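PDB 1YSQ: DNA-binding transcriptional repressor YiaJ from Escherichia coli, which represses transcription of the yiaKLMNOPQRS operon, possibly involved in 2,3-diketo-L-gulonate use, seen here as its C-terminal IclR-type effector-binding domain. Local coordinates for residues A[66-71]-A[132-137]; A[146-151]-A[167-172]. One frame throughout, in Å; residues are numbered along the deposited sequence.

In the fold
The chain first lays down helix 8-25 and strands 28-35 and 38-45, and short strand 61-63 then leads to helix 68-75. Contact 1 sets the start of that helix against strand 130-137, closing a long loop of 60 residues that is rich in helix. The chain then turns into strand 146-153, the antiparallel neighbour of 130-137. Contact 2 closes a shorter loop of 15 residues when helix 162-182 packs back on strand 146-153. The two contacts follow in series and do not nest. They lie on opposite faces of one antiparallel sheet, their centres about 9 Å apart. Both reach one bound phosphate, contact 2 through Ser-149.

Contact 1: A[66-71]-A[132-137]; sequences CSAMGK and CIAVPV. With PO4 (phosphate ion), chain B.
Ala-68 and Ala-134 meet methyl to methyl, CB to CB at 3.7 Å, where the start of helix 68-75 rests on strand 130-137. Both CB atoms point toward the opposing segment. Met-69 lies beside this pair: its CG passes Ala-134 CB at 3.9 Å. A bend at chi3 (-69°) brings Met-69 CE to 3.4 Å from phosphate O2. Cys-132 adds a looser flank, with its SG 3.9 Å from phosphate O1.

The phosphate, probably from the crystallisation liquor, sits at the helix N terminus. Met-69 N donates to its O2 at 2.7 Å in a nearly straight bond (172°). Ala-68 N donates to phosphate O1 at 3.0 Å. Ser-67 is the N-cap: OG accepts from Gly-70 N at 3.0 Å and also lies within hydrogen-bonding distance of phosphate O2 and O4. With an alanine in place of Ser-67 the hydroxyl is gone, which is likely to leave Gly-70 N without its capping acceptor and the phosphate held mainly by the two backbone N-H groups and Ser-149. Ser-149 of strand 146-153 also reaches the phosphate, from the sheet side, and Lys-71 turns elsewhere, to Glu-110 and Glu-125.

Strand 130-137 meets the helix start with small side chains, mainly Ala-134, while three of the four residues within hydrogen-bonding distance of the phosphate lie at the helix start. Backbone N-H groups at a helix N terminus suit an anion, and the helix dipole probably adds to the attraction. The site lies within the IclR effector-binding domain, so the phosphate may mark where a negatively charged group could bind.

Contact 2: A[146-151]-A[167-172]; sequences YAVSIS and KPLRET. With PO4 (phosphate ion), chain B.
Leu-169 reaches from helix 162-182 onto Val-148 and Ile-150 of strand 146-153. This is helix-on-sheet packing in the effector-binding domain of an IclR regulator, which belongs to the GAF clan. The short segments run nearly antiparallel, at 155°, and their axes come within 9.0 Å. Val-148 and Ile-150 are two apart in the strand, so both point toward the helix, while Ser-149 between them points away.

Leu-169 can be followed outward. Its CB meets the end of Ile-150, CD1, at 3.9 Å. CG stands anti to the backbone N (chi1 171°), which carries the branch toward the strand. From there CD1 does most of the touching. Leu-169 CD1 comes to 3.6 Å from Val-148 CG1 and is next to Ile-150 CG1 as well. CD1 lies over the strand near Ser-149 CA, touching Val-148 along one flank and Ile-150 along another. Leucine and strand side chains lie alongside, pointing opposite ways, rather than meeting end to end. CD2 takes the other branch and makes no close approach to the strand segment. Val-135 of strand 130-137 also touches Leu-169, and Leu-18 of helix 8-25 reaches Val-148 on this same side.

On the other face Ser-149 turns to the phosphate. Ser-149 OG lies 2.9 Å from phosphate O3, and a weak hydrogen bond links it to Asn-30. The same strand thus packs a helix with its apolar side chains and reaches the anion with its serine.

One turn along the helix, the hydroxyl of Thr-172 folds back on the backbone. Its OG1 donates to Pro-168 O at 2.8 Å, tilted 32° from the carbonyl plane. Pro-168 O thus takes two donors, Thr-172 OG1 and Thr-172 N.

Contact 1: A[66-71]-A[132-137]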
loop_
_atom_site.group_PDB
_atom_site.type_symbol
_atom_site.label_atom_id
_atom_site.label_comp_id
_atom_site.label_asym_id
_atom_site.label_seq_id
_atom_site.Cartn_x
_atom_site.Cartn_y
_atom_site.Cartn_z
ATOM N N CYS A 66 -7.212 6.717 3.343
ATOM C CA CYS A 66 -6.332 7.585 2.540
ATOM C C CYS A 66 -4.978 6.923 2.222
ATOM O O CYS A 66 -4.093 7.556 1.662
ATOM C CB CYS A 66 -6.137 8.957 3.235
ATOM S SG CYS A 66 -5.464 8.815 4.905
ATOM N N SER A 67 -4.843 5.645 2.581
ATOM C CA SER A 67 -3.637 4.849 2.342
ATOM C C SER A 67 -3.954 3.846 1.246
ATOM O O SER A 67 -4.942 3.110 1.348
ATOM C CB SER A 67 -3.225 4.110 3.624
ATOM O OG SER A 67 -2.308 3.049 3.392
ATOM N N ALA A 68 -3.119 3.796 0.207
ATOM C CA ALA A 68 -3.315 2.791 -0.854
ATOM C C ALA A 68 -3.308 1.359 -0.290
ATOM O O ALA A 68 -4.183 0.542 -0.619
ATOM C CB ALA A 68 -2.278 2.956 -1.978
ATOM N N MET A 69 -2.322 1.053 0.551
ATOM C CA MET A 69 -2.276 -0.235 1.259
ATOM C C MET A 69 -3.516 -0.439 2.152
ATOM O O MET A 69 -4.102 -1.532 2.169
ATOM C CB MET A 69 -0.975 -0.357 2.060
ATOM C CG MET A 69 0.307 -0.537 1.171
ATOM S SD MET A 69 1.865 -0.790 2.102
ATOM C CE MET A 69 2.010 0.719 2.760
ATOM N N GLY A 70 -3.928 0.617 2.863
ATOM C CA GLY A 70 -5.132 0.571 3.693
ATOM C C GLY A 70 -6.391 0.265 2.880
ATOM O O GLY A 70 -7.248 -0.504 3.315
ATOM N N LYS A 71 -6.493 0.851 1.683
ATOM C CA LYS A 71 -7.632 0.575 0.805
ATOM C C LYS A 71 -7.635 -0.884 0.343
ATOM O O LYS A 71 -8.697 -1.514 0.251
ATOM C CB LYS A 71 -7.662 1.548 -0.378
ATOM C CG LYS A 71 -8.044 2.970 0.052
ATOM C CD LYS A 71 -8.276 3.899 -1.162
ATOM C CE LYS A 71 -6.971 4.111 -1.939
ATOM N NZ LYS A 71 -7.110 5.067 -3.079
ATOM N N CYS A 132 1.021 6.785 -5.166
ATOM C CA CYS A 132 1.545 5.474 -4.784
ATOM C C CYS A 132 0.839 4.371 -5.555
ATOM O O CYS A 132 -0.294 4.562 -6.025
ATOM C CB CYS A 132 1.366 5.229 -3.275
ATOM S SG CYS A 132 1.973 6.626 -2.300
ATOM N N ILE A 133 1.516 3.227 -5.687
ATOM C CA ILE A 133 0.887 2.005 -6.248
ATOM C C ILE A 133 1.084 0.922 -5.199
ATOM O O ILE A 133 2.189 0.777 -4.681
ATOM C CB ILE A 133 1.574 1.559 -7.562
ATOM C CG1 ILE A 133 1.715 2.720 -8.543
ATOM C CG2 ILE A 133 0.780 0.401 -8.240
ATOM C CD1 ILE A 133 2.802 2.476 -9.598
ATOM N N ALA A 134 0.035 0.157 -4.895
ATOM C CA ALA A 134 0.112 -0.825 -3.813
ATOM C C ALA A 134 -0.499 -2.161 -4.251
ATOM O O ALA A 134 -1.386 -2.200 -5.127
ATOM C CB ALA A 134 -0.602 -0.295 -2.564
ATOM N N VAL A 135 0.002 -3.245 -3.659
ATOM C CA VAL A 135 -0.505 -4.595 -3.898
ATOM C C VAL A 135 -0.631 -5.378 -2.575
ATOM O O VAL A 135 0.087 -5.107 -1.614
ATOM C CB VAL A 135 0.406 -5.411 -4.873
ATOM C CG1 VAL A 135 0.360 -4.848 -6.289
ATOM C CG2 VAL A 135 1.851 -5.502 -4.348
ATOM N N PRO A 136 -1.537 -6.354 -2.528
ATOM C CA PRO A 136 -1.652 -7.258 -1.372
ATOM C C PRO A 136 -0.543 -8.311 -1.316
ATOM O O PRO A 136 0.002 -8.668 -2.359
ATOM C CB PRO A 136 -3.003 -7.947 -1.612
ATOM C CG PRO A 136 -3.147 -7.960 -3.141
ATOM C CD PRO A 136 -2.556 -6.639 -3.565
ATOM N N VAL A 137 -0.202 -8.769 -0.104
ATOM C CA VAL A 137 0.610 -9.969 0.104
ATOM C C VAL A 137 -0.370 -10.964 0.715
ATOM O O VAL A 137 -0.898 -10.730 1.798
ATOM C CB VAL A 137 1.788 -9.724 1.086
ATOM C CG1 VAL A 137 2.526 -11.048 1.437
ATOM C CG2 VAL A 137 2.740 -8.684 0.513
HETATM P P PO4 B . 0.392 4.010 1.089
HETATM O O1 PO4 B . -0.430 5.071 0.333
HETATM O O2 PO4 B . -0.214 2.648 0.989
HETATM O O3 PO4 B . 1.833 3.974 0.614
HETATM O O4 PO4 B . 0.375 4.442 2.546
#

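Contact 2: A[146-151]-A[167-172]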
loop_
_atom_site.group_PDB
_atom_site.type_symbol
_atom_site.label_atom_id
_atom_site.label_comp_id
_atom_site.label_asym_id
_atom_site.label_seq_id
_atom_site.Cartn_x
_atom_site.Cartn_y
_atom_site.Cartn_z
ATOM N N TYR A 146 -0.515 -8.348 4.929
ATOM C CA TYR A 146 0.550 -7.372 4.633
ATOM C C TYR A 146 0.317 -6.818 3.237
ATOM O O TYR A 146 -0.423 -7.402 2.447
ATOM C CB TYR A 146 1.957 -7.998 4.672
ATOM C CG TYR A 146 2.236 -8.766 5.930
ATOM C CD1 TYR A 146 2.542 -8.106 7.121
ATOM C CD2 TYR A 146 2.156 -10.153 5.944
ATOM C CE1 TYR A 146 2.761 -8.816 8.291
ATOM C CE2 TYR A 146 2.387 -10.866 7.112
ATOM C CZ TYR A 146 2.683 -10.193 8.267
ATOM O OH TYR A 146 2.907 -10.907 9.405
ATOM N N ALA A 147 0.975 -5.705 2.938
ATOM C CA ALA A 147 0.850 -5.080 1.630
ATOM C C ALA A 147 2.143 -4.333 1.326
ATOM O O ALA A 147 2.890 -3.958 2.239
ATOM C CB ALA A 147 -0.362 -4.131 1.613
ATOM N N VAL A 148 2.404 -4.121 0.042
ATOM C CA VAL A 148 3.626 -3.450 -0.386
ATOM C C VAL A 148 3.222 -2.270 -1.257
ATOM O O VAL A 148 2.275 -2.378 -2.031
ATOM C CB VAL A 148 4.516 -4.377 -1.267
ATOM C CG1 VAL A 148 5.872 -3.709 -1.611
ATOM C CG2 VAL A 148 4.743 -5.734 -0.618
ATOM N N SER A 149 3.951 -1.155 -1.160
ATOM C CA SER A 149 3.680 -0.037 -2.058
ATOM C C SER A 149 4.936 0.669 -2.543
ATOM O O SER A 149 5.997 0.557 -1.922
ATOM C CB SER A 149 2.680 0.946 -1.411
ATOM O OG SER A 149 3.298 1.759 -0.427
ATOM N N ILE A 150 4.817 1.349 -3.685
ATOM C CA ILE A 150 5.879 2.204 -4.207
ATOM C C ILE A 150 5.368 3.637 -4.166
ATOM O O ILE A 150 4.272 3.905 -4.668
ATOM C CB ILE A 150 6.230 1.829 -5.682
ATOM C CG1 ILE A 150 6.800 0.404 -5.770
ATOM C CG2 ILE A 150 7.201 2.878 -6.271
ATOM C CD1 ILE A 150 7.031 -0.122 -7.236
ATOM N N SER A 151 6.143 4.566 -3.585
ATOM C CA SER A 151 5.766 5.984 -3.620
ATOM C C SER A 151 6.689 6.696 -4.588
ATOM O O SER A 151 7.885 6.387 -4.655
ATOM C CB SER A 151 5.893 6.669 -2.240
ATOM O OG SER A 151 5.353 5.895 -1.177
ATOM N N LYS A 167 4.084 -4.224 -12.556
ATOM C CA LYS A 167 4.627 -5.546 -12.839
ATOM C C LYS A 167 5.706 -6.044 -11.841
ATOM O O LYS A 167 5.504 -7.100 -11.242
ATOM C CB LYS A 167 5.079 -5.671 -14.289
ATOM C CG LYS A 167 5.335 -7.107 -14.697
ATOM C CD LYS A 167 5.741 -7.173 -16.144
ATOM C CE LYS A 167 6.953 -8.053 -16.309
ATOM N NZ LYS A 167 6.524 -9.345 -16.879
ATOM N N PRO A 168 6.827 -5.339 -11.659
ATOM C CA PRO A 168 7.824 -5.768 -10.659
ATOM C C PRO A 168 7.287 -5.686 -9.229
ATOM O O PRO A 168 7.668 -6.489 -8.380
ATOM C CB PRO A 168 8.998 -4.786 -10.858
ATOM C CG PRO A 168 8.398 -3.607 -11.574
ATOM C CD PRO A 168 7.281 -4.152 -12.415
ATOM N N LEU A 169 6.408 -4.720 -8.965
ATOM C CA LEU A 169 5.805 -4.575 -7.633
ATOM C C LEU A 169 5.001 -5.830 -7.300
ATOM O O LEU A 169 5.124 -6.400 -6.205
ATOM C CB LEU A 169 4.875 -3.347 -7.601
ATOM C CG LEU A 169 4.015 -3.193 -6.333
ATOM C CD1 LEU A 169 4.859 -3.113 -5.060
ATOM C CD2 LEU A 169 3.138 -1.974 -6.473
ATOM N N ARG A 170 4.192 -6.279 -8.255
ATOM C CA ARG A 170 3.402 -7.478 -8.017
ATOM C C ARG A 170 4.295 -8.726 -7.910
ATOM O O ARG A 170 4.080 -9.592 -7.043
ATOM C CB ARG A 170 2.324 -7.653 -9.079
ATOM C CG ARG A 170 1.579 -8.995 -8.951
ATOM C CD ARG A 170 0.510 -9.197 -10.005
ATOM N NE ARG A 170 1.066 -9.072 -11.355
ATOM C CZ ARG A 170 0.780 -8.082 -12.201
ATOM N NH1 ARG A 170 -0.084 -7.118 -11.858
ATOM N NH2 ARG A 170 1.351 -8.067 -13.390
ATOM N N GLU A 171 5.313 -8.806 -8.762
ATOM C CA GLU A 171 6.243 -9.937 -8.701
ATOM C C GLU A 171 6.907 -10.024 -7.316
ATOM O O GLU A 171 7.119 -11.119 -6.788
ATOM C CB GLU A 171 7.285 -9.837 -9.810
ATOM C CG GLU A 171 6.720 -10.192 -11.182
ATOM C CD GLU A 171 7.620 -9.777 -12.331
ATOM O OE1 GLU A 171 8.697 -9.195 -12.079
ATOM O OE2 GLU A 171 7.239 -10.028 -13.489
ATOM N N THR A 172 7.228 -8.857 -6.754
ATOM C CA THR A 172 7.795 -8.754 -5.412
ATOM C C THR A 172 6.824 -9.300 -4.352
ATOM O O THR A 172 7.219 -10.162 -3.556
ATOM C CB THR A 172 8.202 -7.295 -5.139
ATOM O OG1 THR A 172 9.250 -6.905 -6.055
ATOM C CG2 THR A 172 8.817 -7.126 -3.740
HETATM P P PO4 B . 0.392 4.010 1.089
HETATM O O1 PO4 B . -0.430 5.071 0.333
HETATM O O2 PO4 B . -0.214 2.648 0.989
HETATM O O3 PO4 B . 1.833 3.974 0.614
HETATM O O4 PO4 B . 0.375 4.442 2.546
#